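Local atomic coordinates of isoform 2 of Dual oxidase maturation factor 1 (Homo sapiens, PDB entry 7D3F), a protein that may be required for the maturation of dual oxidase 1 and its transport from the endoplasmic reticulum to the plasma membrane. Residues Thr85-Phe90 against Ile124-Glu129; Ser165-Tyr170 against Ser232-His237; Ile215-Ala220 against Trp252-Thr257. All coordinates share one frame; numbering follows the deposited sequence.

Contact 1: Thr85-Phe90 against Ile124-Glu129; sequences TSYKAF and INYNEE. With MAN (alpha-D-mannopyranose), chain E; MAN (alpha-D-mannopyranose), chain C; NAG (2-acetamido-2-deoxy-beta-D-glucopyranose), chain D; MAN (alpha-D-mannopyranose), chain F.
Tyr87 reaches across to Ile124 and Tyr126, with the two phenol rings meeting at their hydroxyl ends while their side chains cross at roughly a right angle. With CG anti to its N (chi1 177°), the Tyr87 ring is carried toward strand 122-131, and its CE1 lies 4.0 Å from Ile124 CG1; the CD1 methyl of Ile124 sits over one face of the ring, toward its rim. Tyr126 OH comes in at the edge of that ring. The modelled 2.3 Å between Tyr87 OH and Tyr126 OH is too short to take literally at this resolution, though a hydrogen bond is likely, and Tyr87 OH is also hydrogen-bonded to Glu122. The pair bridges non-neighbouring strands of the antiparallel sheet of the predicted extracellular region: Tyr87 follows strand 77-86, Tyr126 belongs to strand 122-131, and strands 94-103 and 107-114 run between them. A glycan lines the 122-131 strand. Three of its mannoses, linked C to E to F through O2-to-C1 bonds, run past Tyr126, and O3 of the chain E mannose stands 3.4 Å above the middle of the Tyr126 ring. The same O3 takes the backbone N-H of Asn125 at 2.8 Å in an almost straight bond (178°). Farther along, Asn127 N gives its hydrogen to O6 of the chain C mannose (2.7 Å), whose O4 donates a hydrogen bond to Glu128 OE2 at 2.6 Å. The Glu128 chain is bent at chi2 to get there. The side-chain ND2 of Asn127 donates to O7 of an N-acetylglucosamine (chain D) at 3.1 Å.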
loop_
_atom_site.group_PDB
_atom_site.type_symbol
_atom_site.label_atom_id
_atom_site.label_comp_id
_atom_site.label_asym_id
_atom_site.label_seq_id
_atom_site.Cartn_x
_atom_site.Cartn_y
_atom_site.Cartn_z
ATOM N N THR B 85 38.334 -0.826 23.071
ATOM C CA THR B 85 37.366 0.196 23.448
ATOM C C THR B 85 36.475 -0.308 24.574
ATOM O O THR B 85 36.315 -1.513 24.778
ATOM C CB THR B 85 36.490 0.622 22.258
ATOM O OG1 THR B 85 36.106 -0.534 21.503
ATOM C CG2 THR B 85 37.233 1.596 21.356
ATOM N N SER B 86 35.891 0.641 25.305
ATOM C CA SER B 86 34.899 0.302 26.315
ATOM C C SER B 86 33.687 -0.343 25.656
ATOM O O SER B 86 33.281 0.040 24.555
ATOM C CB SER B 86 34.480 1.552 27.091
ATOM O OG SER B 86 33.930 2.529 26.224
ATOM N N TYR B 87 33.106 -1.332 26.335
ATOM C CA TYR B 87 32.056 -2.155 25.744
ATOM C C TYR B 87 30.662 -1.768 26.228
ATOM O O TYR B 87 29.785 -1.463 25.415
ATOM C CB TYR B 87 32.328 -3.635 26.037
ATOM C CG TYR B 87 31.249 -4.560 25.528
ATOM C CD1 TYR B 87 30.911 -4.587 24.183
ATOM C CD2 TYR B 87 30.575 -5.413 26.391
ATOM C CE1 TYR B 87 29.928 -5.432 23.709
ATOM C CE2 TYR B 87 29.590 -6.261 25.927
ATOM C CZ TYR B 87 29.271 -6.268 24.586
ATOM O OH TYR B 87 28.291 -7.112 24.117
ATOM N N LYS B 88 30.438 -1.768 27.540
ATOM C CA LYS B 88 29.107 -1.537 28.078
ATOM C C LYS B 88 29.195 -0.662 29.319
ATOM O O LYS B 88 30.258 -0.507 29.926
ATOM C CB LYS B 88 28.398 -2.855 28.415
ATOM C CG LYS B 88 29.026 -3.625 29.566
ATOM C CD LYS B 88 28.192 -4.841 29.929
ATOM C CE LYS B 88 28.738 -5.546 31.158
ATOM N NZ LYS B 88 27.884 -6.698 31.557
ATOM N N ALA B 89 28.053 -0.086 29.685
ATOM C CA ALA B 89 27.973 0.743 30.874
ATOM C C ALA B 89 28.052 -0.115 32.133
ATOM O O ALA B 89 27.812 -1.326 32.112
ATOM C CB ALA B 89 26.681 1.559 30.874
ATOM N N PHE B 90 28.397 0.540 33.245
ATOM C CA PHE B 90 28.554 -0.119 34.543
ATOM C C PHE B 90 29.583 -1.244 34.462
ATOM O O PHE B 90 29.453 -2.282 35.115
ATOM C CB PHE B 90 27.212 -0.635 35.069
ATOM C CG PHE B 90 26.092 0.352 34.919
ATOM C CD1 PHE B 90 25.175 0.227 33.888
ATOM C CD2 PHE B 90 25.964 1.414 35.799
ATOM C CE1 PHE B 90 24.148 1.136 33.742
ATOM C CE2 PHE B 90 24.939 2.327 35.657
ATOM C CZ PHE B 90 24.030 2.188 34.626
ATOM N N ILE B 124 30.154 -10.796 20.693
ATOM C CA ILE B 124 30.251 -9.465 20.107
ATOM C C ILE B 124 30.296 -9.582 18.590
ATOM O O ILE B 124 31.373 -9.698 17.994
ATOM C CB ILE B 124 31.482 -8.714 20.644
ATOM C CG1 ILE B 124 31.518 -8.786 22.171
ATOM C CG2 ILE B 124 31.470 -7.267 20.179
ATOM C CD1 ILE B 124 32.757 -8.176 22.783
ATOM N N ASN B 125 29.123 -9.558 17.959
ATOM C CA ASN B 125 28.998 -9.585 16.506
ATOM C C ASN B 125 27.891 -8.635 16.063
ATOM O O ASN B 125 27.054 -8.975 15.220
ATOM C CB ASN B 125 28.742 -11.003 15.999
ATOM C CG ASN B 125 28.969 -11.142 14.506
ATOM O OD1 ASN B 125 29.660 -10.328 13.893
ATOM N ND2 ASN B 125 28.386 -12.176 13.911
ATOM N N TYR B 126 27.869 -7.435 16.636
ATOM C CA TYR B 126 26.788 -6.496 16.368
ATOM C C TYR B 126 26.844 -5.987 14.933
ATOM O O TYR B 126 27.917 -5.700 14.400
ATOM C CB TYR B 126 26.861 -5.307 17.325
ATOM C CG TYR B 126 26.745 -5.668 18.785
ATOM C CD1 TYR B 126 27.866 -6.029 19.520
ATOM C CD2 TYR B 126 25.517 -5.637 19.433
ATOM C CE1 TYR B 126 27.768 -6.356 20.855
ATOM C CE2 TYR B 126 25.409 -5.962 20.771
ATOM C CZ TYR B 126 26.539 -6.320 21.476
ATOM O OH TYR B 126 26.443 -6.646 22.806
ATOM N N ASN B 127 25.668 -5.861 14.315
ATOM C CA ASN B 127 25.516 -5.190 13.021
ATOM C C ASN B 127 24.205 -4.409 13.095
ATOM O O ASN B 127 23.142 -4.921 12.731
ATOM C CB ASN B 127 25.528 -6.184 11.867
ATOM C CG ASN B 127 25.447 -5.508 10.513
ATOM O OD1 ASN B 127 25.649 -4.300 10.396
ATOM N ND2 ASN B 127 25.156 -6.289 9.479
ATOM N N GLU B 128 24.292 -3.163 13.549
ATOM C CA GLU B 128 23.126 -2.325 13.775
ATOM C C GLU B 128 22.892 -1.410 12.582
ATOM O O GLU B 128 23.825 -1.054 11.860
ATOM C CB GLU B 128 23.296 -1.484 15.043
ATOM C CG GLU B 128 23.621 -2.286 16.290
ATOM C CD GLU B 128 22.437 -3.079 16.808
ATOM O OE1 GLU B 128 21.303 -2.845 16.338
ATOM O OE2 GLU B 128 22.643 -3.937 17.689
ATOM N N GLU B 129 21.634 -1.029 12.382
ATOM C CA GLU B 129 21.250 -0.144 11.293
ATOM C C GLU B 129 20.574 1.099 11.847
ATOM O O GLU B 129 19.733 1.013 12.748
ATOM C CB GLU B 129 20.312 -0.849 10.309
ATOM C CG GLU B 129 19.857 0.016 9.147
ATOM C CD GLU B 129 19.024 -0.753 8.141
ATOM O OE1 GLU B 129 19.297 -0.636 6.928
ATOM O OE2 GLU B 129 18.103 -1.482 8.566
HETATM C C1 MAN E . 23.102 -9.877 19.849
HETATM C C2 MAN E . 24.515 -9.444 20.285
HETATM C C3 MAN E . 25.506 -9.831 19.204
HETATM C C4 MAN E . 25.426 -11.339 18.940
HETATM C C5 MAN E . 23.997 -11.714 18.518
HETATM C C6 MAN E . 23.804 -13.209 18.356
HETATM O O2 MAN E . 24.933 -10.173 21.432
HETATM O O3 MAN E . 26.835 -9.461 19.551
HETATM O O4 MAN E . 26.324 -11.699 17.910
HETATM O O5 MAN E . 23.057 -11.261 19.527
HETATM O O6 MAN E . 22.470 -13.440 17.918
HETATM C C1 MAN C . 21.248 -9.587 16.887
HETATM C C2 MAN C . 21.384 -9.254 18.376
HETATM C C3 MAN C . 20.729 -7.910 18.637
HETATM C C4 MAN C . 21.367 -6.836 17.750
HETATM C C5 MAN C . 21.268 -7.246 16.271
HETATM C C6 MAN C . 22.022 -6.312 15.352
HETATM O O2 MAN C . 22.756 -9.067 18.707
HETATM O O3 MAN C . 20.817 -7.530 20.006
HETATM O O4 MAN C . 20.703 -5.596 17.936
HETATM O O5 MAN C . 21.828 -8.573 16.093
HETATM O O6 MAN C . 23.415 -6.477 15.595
HETATM C C1 NAG D . 22.253 -3.502 8.531
HETATM C C2 NAG D . 22.325 -4.793 7.713
HETATM C C3 NAG D . 20.954 -5.466 7.654
HETATM C C4 NAG D . 20.379 -5.650 9.053
HETATM C C5 NAG D . 20.382 -4.316 9.796
HETATM C C6 NAG D . 19.930 -4.417 11.234
HETATM C C7 NAG D . 23.901 -5.122 5.858
HETATM C C8 NAG D . 24.263 -4.730 4.458
HETATM N N2 NAG D . 22.819 -4.528 6.371
HETATM O O3 NAG D . 21.072 -6.727 7.007
HETATM O O4 NAG D . 19.047 -6.144 8.954
HETATM O O5 NAG D . 21.713 -3.782 9.823
HETATM O O6 NAG D . 20.796 -5.251 11.993
HETATM O O7 NAG D . 24.558 -5.939 6.495
HETATM C C1 MAN F . 24.736 -9.377 22.617
HETATM C C2 MAN F . 25.773 -9.858 23.641
HETATM C C3 MAN F . 25.473 -11.308 24.013
HETATM C C4 MAN F . 24.007 -11.477 24.455
HETATM C C5 MAN F . 23.051 -10.899 23.396
HETATM C C6 MAN F . 21.605 -10.884 23.852
HETATM O O2 MAN F . 25.685 -9.120 24.860
HETATM O O3 MAN F . 26.351 -11.783 25.027
HETATM O O4 MAN F . 23.717 -12.852 24.634
HETATM O O5 MAN F . 23.425 -9.537 23.104
HETATM O O6 MAN F . 20.815 -10.333 22.804
#

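Contact 2: Ser165-Tyr170 against Ser232-His237; sequences SPCGLY and SPCPLH
Cys167 and Cys234 are joined covalently, SG to SG at 2.0 Å, with a chi3 of -67° that gives the bridge a left-handed twist. The two halves reach the bond differently. On Cys234 the sulfur lies anti to its own N (chi1 -172°); on Cys167 it is held between N and the carbonyl carbon (chi1 81°). Leu169 packs against the Cys234 half, its CD1 methyl 3.8 Å from Cys234 CB and 3.9 Å from Cys234 SG, so the leucine flanks the bridge on the helix side. Although its CB sets off obliquely, the branched end swings toward the cystine and also touches Phe161 and Thr231.

Behind this first shell lies a tight turn of the backbone. Gly168 is the centre of an inverse gamma turn, in which Leu169 N makes a weak bond to Cys167 O (2.9 Å), and it occupies the N-cap position of helix 169-199. Ser165 OG lies 3.0 Å from Cys167 O, and it also has the carbonyls of Lys160 and Thr162 as partners. Around 232-237, Lys160 of helix 152-160 packs on Cys234 and Leu236, and its NZ is hydrogen-bonded to Pro235 O; the backbone of Leu236 pairs with Leu243 in the sheet. His237 stacks on an aromatic ring of another protein chain. This is a disulfide between two loops on the predicted extracellular side, tying the residues just ahead of helix 169-199 to the connection between helix 203-229 and strand 236-238.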
loop_
_atom_site.group_PDB
_atom_site.type_symbol
_atom_site.label_atom_id
_atom_site.label_comp_id
_atom_site.label_asym_id
_atom_site.label_seq_id
_atom_site.Cartn_x
_atom_site.Cartn_y
_atom_site.Cartn_z
ATOM N N SER B 165 24.438 16.426 15.643
ATOM C CA SER B 165 25.846 16.255 15.961
ATOM C C SER B 165 26.662 17.398 15.356
ATOM O O SER B 165 26.319 17.916 14.290
ATOM C CB SER B 165 26.360 14.916 15.440
ATOM O OG SER B 165 26.375 14.889 14.024
ATOM N N PRO B 166 27.745 17.811 16.025
ATOM C CA PRO B 166 28.502 18.978 15.540
ATOM C C PRO B 166 28.998 18.848 14.109
ATOM O O PRO B 166 28.998 19.842 13.374
ATOM C CB PRO B 166 29.664 19.068 16.537
ATOM C CG PRO B 166 29.117 18.479 17.787
ATOM C CD PRO B 166 28.210 17.362 17.348
ATOM N N CYS B 167 29.415 17.660 13.684
ATOM C CA CYS B 167 29.890 17.475 12.319
ATOM C C CYS B 167 28.720 17.079 11.426
ATOM O O CYS B 167 27.939 16.184 11.768
ATOM C CB CYS B 167 31.012 16.438 12.264
ATOM S SG CYS B 167 30.542 14.695 12.253
ATOM N N GLY B 168 28.592 17.766 10.294
ATOM C CA GLY B 168 27.422 17.631 9.450
ATOM C C GLY B 168 27.454 16.459 8.492
ATOM O O GLY B 168 27.220 16.626 7.291
ATOM N N LEU B 169 27.741 15.262 9.008
ATOM C CA LEU B 169 27.670 14.073 8.167
ATOM C C LEU B 169 26.229 13.697 7.853
ATOM O O LEU B 169 25.947 13.192 6.759
ATOM C CB LEU B 169 28.386 12.902 8.842
ATOM C CG LEU B 169 29.893 13.050 9.059
ATOM C CD1 LEU B 169 30.486 11.753 9.591
ATOM C CD2 LEU B 169 30.584 13.475 7.773
ATOM N N TYR B 170 25.307 13.945 8.788
ATOM C CA TYR B 170 23.928 13.499 8.616
ATOM C C TYR B 170 23.281 14.141 7.395
ATOM O O TYR B 170 22.748 13.442 6.528
ATOM C CB TYR B 170 23.112 13.809 9.872
ATOM C CG TYR B 170 21.618 13.631 9.684
ATOM C CD1 TYR B 170 21.030 12.378 9.796
ATOM C CD2 TYR B 170 20.799 14.716 9.396
ATOM C CE1 TYR B 170 19.668 12.212 9.625
ATOM C CE2 TYR B 170 19.436 14.558 9.222
ATOM C CZ TYR B 170 18.877 13.304 9.338
ATOM O OH TYR B 170 17.521 13.142 9.169
ATOM N N SER B 232 32.647 18.760 5.843
ATOM C CA SER B 232 33.825 19.107 6.617
ATOM C C SER B 232 34.388 17.851 7.282
ATOM O O SER B 232 33.649 16.900 7.550
ATOM C CB SER B 232 33.483 20.155 7.673
ATOM O OG SER B 232 32.568 19.644 8.628
ATOM N N PRO B 233 35.693 17.814 7.548
ATOM C CA PRO B 233 36.288 16.605 8.142
ATOM C C PRO B 233 35.715 16.317 9.523
ATOM O O PRO B 233 35.830 17.128 10.444
ATOM C CB PRO B 233 37.783 16.943 8.204
ATOM C CG PRO B 233 37.837 18.440 8.192
ATOM C CD PRO B 233 36.699 18.865 7.315
ATOM N N CYS B 234 35.087 15.146 9.656
ATOM C CA CYS B 234 34.566 14.686 10.937
ATOM C C CYS B 234 35.485 13.609 11.484
ATOM O O CYS B 234 35.477 12.477 10.973
ATOM C CB CYS B 234 33.141 14.146 10.793
ATOM S SG CYS B 234 32.339 13.758 12.377
ATOM N N PRO B 235 36.280 13.896 12.518
ATOM C CA PRO B 235 37.229 12.901 13.039
ATOM C C PRO B 235 36.511 11.837 13.853
ATOM O O PRO B 235 35.893 12.131 14.879
ATOM C CB PRO B 235 38.172 13.740 13.910
ATOM C CG PRO B 235 37.343 14.902 14.340
ATOM C CD PRO B 235 36.396 15.193 13.205
ATOM N N LEU B 236 36.591 10.593 13.389
ATOM C CA LEU B 236 36.059 9.443 14.108
ATOM C C LEU B 236 37.218 8.791 14.849
ATOM O O LEU B 236 38.088 8.177 14.227
ATOM C CB LEU B 236 35.399 8.455 13.148
ATOM C CG LEU B 236 34.357 9.003 12.172
ATOM C CD1 LEU B 236 33.937 7.924 11.185
ATOM C CD2 LEU B 236 33.152 9.543 12.918
ATOM N N HIS B 237 37.241 8.934 16.171
ATOM C CA HIS B 237 38.311 8.387 16.995
ATOM C C HIS B 237 37.727 7.377 17.969
ATOM O O HIS B 237 36.895 7.730 18.811
ATOM C CB HIS B 237 39.052 9.493 17.747
ATOM C CG HIS B 237 39.975 10.295 16.884
ATOM N ND1 HIS B 237 39.524 11.224 15.971
ATOM C CD2 HIS B 237 41.326 10.301 16.791
ATOM C CE1 HIS B 237 40.558 11.771 15.357
ATOM N NE2 HIS B 237 41.662 11.229 15.836
#

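Contact 3: Ile215-Ala220 against Trp252-Thr257; sequences IFQLLA and WITLTT
The segments 215-220 and 252-257 pass in antiparallel sense, their axes 8.8 Å apart at closest approach with 149° between the N-to-C directions. Gln217 buries more than any other residue here. Its CG lies anti to the carbonyl carbon (chi1 -67°), and the extended chain beyond it drives the amide against Thr257, OE1 standing 3.3 Å from both CB and CG2 of that threonine while NE2 is 3.5 Å from CG2. The two side chains cross at a slant, and no hydrogen bond links the two segments. Instead the threonine hydroxyls turn back to their own helix: Thr257 OG1 bonds to Ile253 O at 2.8 Å, and Thr254 OG1 to the carbonyl of Ala250. Ile253 O is therefore gripped twice, by the N-H and the hydroxyl of Thr257 from opposite faces of its plane. That inward turn presents methyl groups to the partner; Thr254 CG2 lies 4.0 Å from Gln217 O. One residue along, Leu218 CD2 meets Leu255 CD1 at 4.2 Å, beside Leu221. Helix 50-72 adds Ile67 against Gln217 and Ala66 against Thr257. This is antiparallel helix packing within the predicted membrane bundle, pairing the two predicted transmembrane helices 203-229 and 249-274, with helix 50-72 alongside.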
loop_
_atom_site.group_PDB
_atom_site.type_symbol
_atom_site.label_atom_id
_atom_site.label_comp_id
_atom_site.label_asym_id
_atom_site.label_seq_id
_atom_site.Cartn_x
_atom_site.Cartn_y
_atom_site.Cartn_z
ATOM N N ILE B 215 24.227 6.081 -18.142
ATOM C CA ILE B 215 24.388 7.496 -17.825
ATOM C C ILE B 215 23.824 7.803 -16.446
ATOM O O ILE B 215 24.429 8.542 -15.664
ATOM C CB ILE B 215 23.732 8.367 -18.913
ATOM C CG1 ILE B 215 24.553 8.319 -20.203
ATOM C CG2 ILE B 215 23.569 9.802 -18.436
ATOM C CD1 ILE B 215 25.978 8.800 -20.038
ATOM N N PHE B 216 22.656 7.242 -16.124
ATOM C CA PHE B 216 22.055 7.498 -14.819
ATOM C C PHE B 216 22.857 6.847 -13.698
ATOM O O PHE B 216 22.965 7.411 -12.602
ATOM C CB PHE B 216 20.602 7.026 -14.800
ATOM C CG PHE B 216 19.634 8.044 -15.334
ATOM C CD1 PHE B 216 19.354 9.193 -14.614
ATOM C CD2 PHE B 216 19.006 7.854 -16.553
ATOM C CE1 PHE B 216 18.467 10.135 -15.100
ATOM C CE2 PHE B 216 18.118 8.792 -17.046
ATOM C CZ PHE B 216 17.848 9.935 -16.318
ATOM N N GLN B 217 23.433 5.666 -13.946
ATOM C CA GLN B 217 24.315 5.075 -12.942
ATOM C C GLN B 217 25.532 5.961 -12.688
ATOM O O GLN B 217 25.913 6.200 -11.531
ATOM C CB GLN B 217 24.753 3.675 -13.376
ATOM C CG GLN B 217 23.633 2.650 -13.412
ATOM C CD GLN B 217 24.150 1.234 -13.577
ATOM O OE1 GLN B 217 24.978 0.768 -12.793
ATOM N NE2 GLN B 217 23.669 0.544 -14.604
ATOM N N LEU B 218 26.147 6.470 -13.759
ATOM C CA LEU B 218 27.299 7.352 -13.593
ATOM C C LEU B 218 26.905 8.657 -12.908
ATOM O O LEU B 218 27.683 9.210 -12.122
ATOM C CB LEU B 218 27.954 7.625 -14.946
ATOM C CG LEU B 218 28.557 6.403 -15.646
ATOM C CD1 LEU B 218 29.347 6.820 -16.876
ATOM C CD2 LEU B 218 29.426 5.603 -14.687
ATOM N N LEU B 219 25.706 9.165 -13.197
ATOM C CA LEU B 219 25.229 10.375 -12.534
ATOM C C LEU B 219 25.004 10.138 -11.047
ATOM O O LEU B 219 25.292 11.014 -10.225
ATOM C CB LEU B 219 23.946 10.875 -13.198
ATOM C CG LEU B 219 24.097 11.536 -14.569
ATOM C CD1 LEU B 219 22.751 12.030 -15.076
ATOM C CD2 LEU B 219 25.103 12.675 -14.507
ATOM N N ALA B 220 24.471 8.968 -10.685
ATOM C CA ALA B 220 24.337 8.628 -9.273
ATOM C C ALA B 220 25.699 8.577 -8.596
ATOM O O ALA B 220 25.872 9.101 -7.486
ATOM C CB ALA B 220 23.609 7.293 -9.120
ATOM N N TRP B 252 32.176 0.962 -6.499
ATOM C CA TRP B 252 32.904 0.430 -7.646
ATOM C C TRP B 252 32.032 -0.486 -8.496
ATOM O O TRP B 252 32.202 -0.536 -9.721
ATOM C CB TRP B 252 34.162 -0.298 -7.172
ATOM C CG TRP B 252 35.050 0.567 -6.329
ATOM C CD1 TRP B 252 35.349 0.395 -5.010
ATOM C CD2 TRP B 252 35.736 1.754 -6.746
ATOM N NE1 TRP B 252 36.187 1.395 -4.581
ATOM C CE2 TRP B 252 36.441 2.242 -5.627
ATOM C CE3 TRP B 252 35.829 2.448 -7.956
ATOM C CZ2 TRP B 252 37.226 3.393 -5.683
ATOM C CZ3 TRP B 252 36.608 3.589 -8.009
ATOM C CH2 TRP B 252 37.296 4.050 -6.881
ATOM N N ILE B 253 31.101 -1.214 -7.876
ATOM C CA ILE B 253 30.147 -2.009 -8.645
ATOM C C ILE B 253 29.274 -1.101 -9.499
ATOM O O ILE B 253 29.018 -1.387 -10.676
ATOM C CB ILE B 253 29.306 -2.897 -7.709
ATOM C CG1 ILE B 253 30.151 -4.050 -7.165
ATOM C CG2 ILE B 253 28.082 -3.437 -8.434
ATOM C CD1 ILE B 253 29.419 -4.930 -6.176
ATOM N N THR B 254 28.809 0.012 -8.926
ATOM C CA THR B 254 28.053 0.983 -9.708
ATOM C C THR B 254 28.897 1.537 -10.846
ATOM O O THR B 254 28.409 1.692 -11.970
ATOM C CB THR B 254 27.565 2.121 -8.813
ATOM O OG1 THR B 254 27.142 1.595 -7.550
ATOM C CG2 THR B 254 26.401 2.851 -9.468
ATOM N N LEU B 255 30.169 1.837 -10.570
ATOM C CA LEU B 255 31.055 2.354 -11.609
ATOM C C LEU B 255 31.177 1.374 -12.768
ATOM O O LEU B 255 30.975 1.742 -13.931
ATOM C CB LEU B 255 32.434 2.655 -11.019
ATOM C CG LEU B 255 33.479 3.194 -11.999
ATOM C CD1 LEU B 255 32.981 4.463 -12.672
ATOM C CD2 LEU B 255 34.803 3.442 -11.292
ATOM N N THR B 256 31.507 0.116 -12.467
ATOM C CA THR B 256 31.727 -0.852 -13.535
ATOM C C THR B 256 30.432 -1.162 -14.280
ATOM O O THR B 256 30.443 -1.307 -15.506
ATOM C CB THR B 256 32.373 -2.131 -12.989
ATOM O OG1 THR B 256 32.586 -3.057 -14.063
ATOM C CG2 THR B 256 31.507 -2.791 -11.931
ATOM N N THR B 257 29.301 -1.236 -13.569
ATOM C CA THR B 257 28.036 -1.520 -14.240
ATOM C C THR B 257 27.607 -0.360 -15.133
ATOM O O THR B 257 27.141 -0.576 -16.259
ATOM C CB THR B 257 26.953 -1.835 -13.209
ATOM O OG1 THR B 257 27.410 -2.881 -12.341
ATOM C CG2 THR B 257 25.675 -2.287 -13.901
#

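In the fold
From the N terminus, two helices lead into the sheet, where contact 1 closes a loop of 33 residues, none of them helical, and joins the residue just past strand 77-86 to strand 122-131. It is complete before contact 2 opens, so the two lie in series. Contact 2 then spans the hairpin of helices 169-199 and 203-229, returning the chain to the start of the first. Contact 3 begins inside that span and ends beyond it, so contacts 2 and 3 cross; its 31-residue loop takes in the rest of helix 203-229 and strands 236-238 and 241-247. Contacts 1 and 2 both reach the sheet; contact 3 lies in the helical bundle, about 35 Å from contact 1, centre to centre.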